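Local coordinates for protein lyase/mutase (Burkholderia cenocepacia, PDB 4LSB) that belongs to the phosphoenolpyruvate phosphomutase family of TIM-barrel lyases and mutases and carries a bound magnesium ion, at residues E166-G171 / P196-A201. Sequence-based numbering, arbitrary orientation.
Sequences ENYLHG and PGITDA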
ATOM      1  N   GLU B 166      18.708 -19.831  -5.080  1.00 22.79           N
ATOM      2  CA  GLU B 166      18.509 -19.159  -3.817  1.00 23.97           C
ATOM      3  C   GLU B 166      19.617 -19.421  -2.793  1.00 23.83           C
ATOM      4  O   GLU B 166      19.479 -19.051  -1.639  1.00 23.89           O
ATOM      5  CB  GLU B 166      17.154 -19.549  -3.237  1.00 24.34           C
ATOM      6  CG  GLU B 166      16.007 -19.260  -4.158  1.00 25.02           C
ATOM      7  CD  GLU B 166      15.802 -17.775  -4.401  1.00 25.92           C
ATOM      8  OE1 GLU B 166      15.407 -17.074  -3.443  1.00 29.02           O
ATOM      9  OE2 GLU B 166      16.017 -17.299  -5.539  1.00 25.08           O
ATOM     10  N   ASN B 167      20.686 -20.053  -3.245  1.00 24.04           N
ATOM     11  CA  ASN B 167      21.809 -20.451  -2.401  1.00 26.80           C
ATOM     12  C   ASN B 167      22.229 -19.430  -1.375  1.00 27.48           C
ATOM     13  O   ASN B 167      22.343 -19.757  -0.176  1.00 28.06           O
ATOM     14  CB  ASN B 167      23.008 -20.786  -3.253  1.00 26.18           C
ATOM     15  CG  ASN B 167      23.051 -22.237  -3.674  1.00 25.31           C
ATOM     16  OD1 ASN B 167      22.286 -23.064  -3.189  1.00 25.46           O
ATOM     17  ND2 ASN B 167      23.948 -22.548  -4.577  1.00 24.08           N
ATOM     18  N   TYR B 168      22.446 -18.196  -1.835  1.00 27.12           N
ATOM     19  CA  TYR B 168      22.992 -17.152  -0.974  1.00 28.12           C
ATOM     20  C   TYR B 168      22.003 -16.661   0.058  1.00 28.64           C
ATOM     21  O   TYR B 168      22.414 -15.984   1.002  1.00 32.10           O
ATOM     22  CB  TYR B 168      23.509 -15.953  -1.802  1.00 27.48           C
ATOM     23  CG  TYR B 168      24.905 -16.135  -2.369  1.00 27.03           C
ATOM     24  CD1 TYR B 168      25.196 -17.142  -3.301  1.00 26.30           C
ATOM     25  CD2 TYR B 168      25.940 -15.285  -1.986  1.00 27.66           C
ATOM     26  CE1 TYR B 168      26.465 -17.295  -3.822  1.00 26.59           C
ATOM     27  CE2 TYR B 168      27.216 -15.425  -2.499  1.00 27.63           C
ATOM     28  CZ  TYR B 168      27.487 -16.413  -3.405  1.00 27.49           C
ATOM     29  OH  TYR B 168      28.745 -16.526  -3.885  1.00 28.25           O
ATOM     30  N   LEU B 169      20.712 -16.947  -0.121  1.00 27.59           N
ATOM     31  CA  LEU B 169      19.727 -16.603   0.904  1.00 27.96           C
ATOM     32  C   LEU B 169      19.559 -17.706   1.978  1.00 30.48           C
ATOM     33  O   LEU B 169      18.851 -17.484   2.971  1.00 31.79           O
ATOM     34  CB  LEU B 169      18.372 -16.252   0.305  1.00 25.57           C
ATOM     35  CG  LEU B 169      18.325 -15.195  -0.817  1.00 25.49           C
ATOM     36  CD1 LEU B 169      16.873 -14.992  -1.227  1.00 25.02           C
ATOM     37  CD2 LEU B 169      18.938 -13.858  -0.422  1.00 27.22           C
ATOM     38  N   HIS B 170      20.196 -18.856   1.812  1.00 29.81           N
ATOM     39  CA  HIS B 170      20.035 -19.964   2.757  1.00 33.49           C
ATOM     40  C   HIS B 170      21.391 -20.507   3.262  1.00 33.96           C
ATOM     41  O   HIS B 170      21.628 -21.716   3.338  1.00 37.58           O
ATOM     42  CB  HIS B 170      19.180 -21.078   2.118  1.00 35.06           C
ATOM     43  CG  HIS B 170      17.774 -20.660   1.825  1.00 37.36           C
ATOM     44  ND1 HIS B 170      17.422 -19.996   0.668  1.00 38.24           N
ATOM     45  CD2 HIS B 170      16.640 -20.761   2.560  1.00 39.77           C
ATOM     46  CE1 HIS B 170      16.130 -19.716   0.697  1.00 40.71           C
ATOM     47  NE2 HIS B 170      15.632 -20.170   1.835  1.00 42.86           N
ATOM     48  N   GLY B 171      22.305 -19.604   3.554  1.00 36.18           N
ATOM     49  CA  GLY B 171      23.616 -19.977   4.077  1.00 38.09           C
ATOM     50  C   GLY B 171      24.623 -20.706   3.206  1.00 39.04           C
ATOM     51  O   GLY B 171      25.727 -20.995   3.678  1.00 42.49           O
ATOM     52  N   PRO B 196      19.782 -14.186  -6.008  1.00 20.51           N
ATOM     53  CA  PRO B 196      19.662 -13.118  -5.037  1.00 19.67           C
ATOM     54  C   PRO B 196      20.651 -13.320  -3.888  1.00 21.66           C
ATOM     55  O   PRO B 196      20.969 -14.456  -3.528  1.00 21.16           O
ATOM     56  CB  PRO B 196      18.209 -13.202  -4.582  1.00 20.12           C
ATOM     57  CG  PRO B 196      17.769 -14.568  -4.946  1.00 19.61           C
ATOM     58  CD  PRO B 196      18.556 -14.996  -6.096  1.00 19.88           C
ATOM     59  N   GLY B 197      21.184 -12.223  -3.367  1.00 24.24           N
ATOM     60  CA  GLY B 197      22.246 -12.356  -2.341  1.00 24.91           C
ATOM     61  C   GLY B 197      23.677 -12.191  -2.782  1.00 27.24           C
ATOM     62  O   GLY B 197      24.520 -11.855  -1.961  1.00 30.78           O
ATOM     63  N   ILE B 198      23.993 -12.434  -4.052  1.00 28.31           N
ATOM     64  CA  ILE B 198      25.296 -12.057  -4.599  1.00 28.41           C
ATOM     65  C   ILE B 198      25.369 -10.530  -4.846  1.00 29.22           C
ATOM     66  O   ILE B 198      24.656  -9.968  -5.691  1.00 30.23           O
ATOM     67  CB  ILE B 198      25.638 -12.808  -5.886  1.00 27.49           C
ATOM     68  CG1 ILE B 198      25.439 -14.301  -5.702  1.00 27.51           C
ATOM     69  CG2 ILE B 198      27.080 -12.531  -6.286  1.00 26.09           C
ATOM     70  CD1 ILE B 198      26.069 -15.121  -6.799  1.00 28.20           C
ATOM     71  N   THR B 199      26.218  -9.862  -4.068  1.00 29.32           N
ATOM     72  CA  THR B 199      26.301  -8.410  -4.077  1.00 29.70           C
ATOM     73  C   THR B 199      27.691  -7.900  -4.460  1.00 26.44           C
ATOM     74  O   THR B 199      27.822  -6.734  -4.795  1.00 23.09           O
ATOM     75  CB  THR B 199      25.935  -7.805  -2.682  1.00 30.77           C
ATOM     76  OG1 THR B 199      26.641  -8.518  -1.668  1.00 36.36           O
ATOM     77  CG2 THR B 199      24.435  -7.948  -2.388  1.00 33.68           C
ATOM     78  N   ASP B 200      28.703  -8.764  -4.388  1.00 26.24           N
ATOM     79  CA  ASP B 200      30.083  -8.340  -4.619  1.00 25.73           C
ATOM     80  C   ASP B 200      30.304  -8.152  -6.120  1.00 23.27           C
ATOM     81  O   ASP B 200      29.899  -8.971  -6.947  1.00 20.60           O
ATOM     82  CB  ASP B 200      31.052  -9.359  -4.012  1.00 27.17           C
ATOM     83  CG  ASP B 200      32.465  -9.093  -4.383  1.00 28.60           C
ATOM     84  OD1 ASP B 200      33.069  -8.276  -3.685  1.00 33.92           O
ATOM     85  OD2 ASP B 200      32.950  -9.635  -5.395  1.00 27.31           O
ATOM     86  N   ALA B 201      30.924  -7.034  -6.476  1.00 21.97           N
ATOM     87  CA  ALA B 201      31.082  -6.695  -7.891  1.00 22.02           C
ATOM     88  C   ALA B 201      31.832  -7.787  -8.643  1.00 22.10           C
ATOM     89  O   ALA B 201      31.461  -8.131  -9.768  1.00 21.84           O
ATOM     90  CB  ALA B 201      31.790  -5.366  -8.074  1.00 22.37           C
TER
HETATM   91  O   HOH W   1      21.573 -16.980  -4.351  1.00 22.98           O
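A water-bridged, largely apolar contact joins two neighbouring beta-alpha loops of the TIM barrel, those following the adjacent parallel strands 160-164 and 192-194, with Y168, L169 and E166 meeting P196, G197 and I198. The I198 side chain lies over one face of the Y168 ring: its CG1 sits 3.5 Å from the ring centroid and only 5° off the normal, a well-centred CH-pi contact, while CD1 reaches out along the ring to CE1 and CZ. Chi1 of -50° sets I198 CG1 anti to the carbonyl carbon and brings this branch, rather than CG2, over the ring. L175 of helix 175-187 touches both side chains. The G197 backbone runs alongside Y168, its CA 3.9 Å from Y168 CB. On the other flank L169 CD1 packs against P196 CG at 3.8 Å, and the bent E166 chain brings OE2 to 3.3 Å from the same carbon. This OE2 also forms a salt bridge with R164, and the E166 side chain lies about 7 Å from the bound magnesium ion. No direct hydrogen bond joins the loops. Instead, a water accepts from Y168 N, 2.9 Å from its oxygen. The same water oxygen donates to P196 O at 2.7 Å, giving two backbone polar groups a shared partner, while the direct touches between the loops are van der Waals and CH-pi contacts.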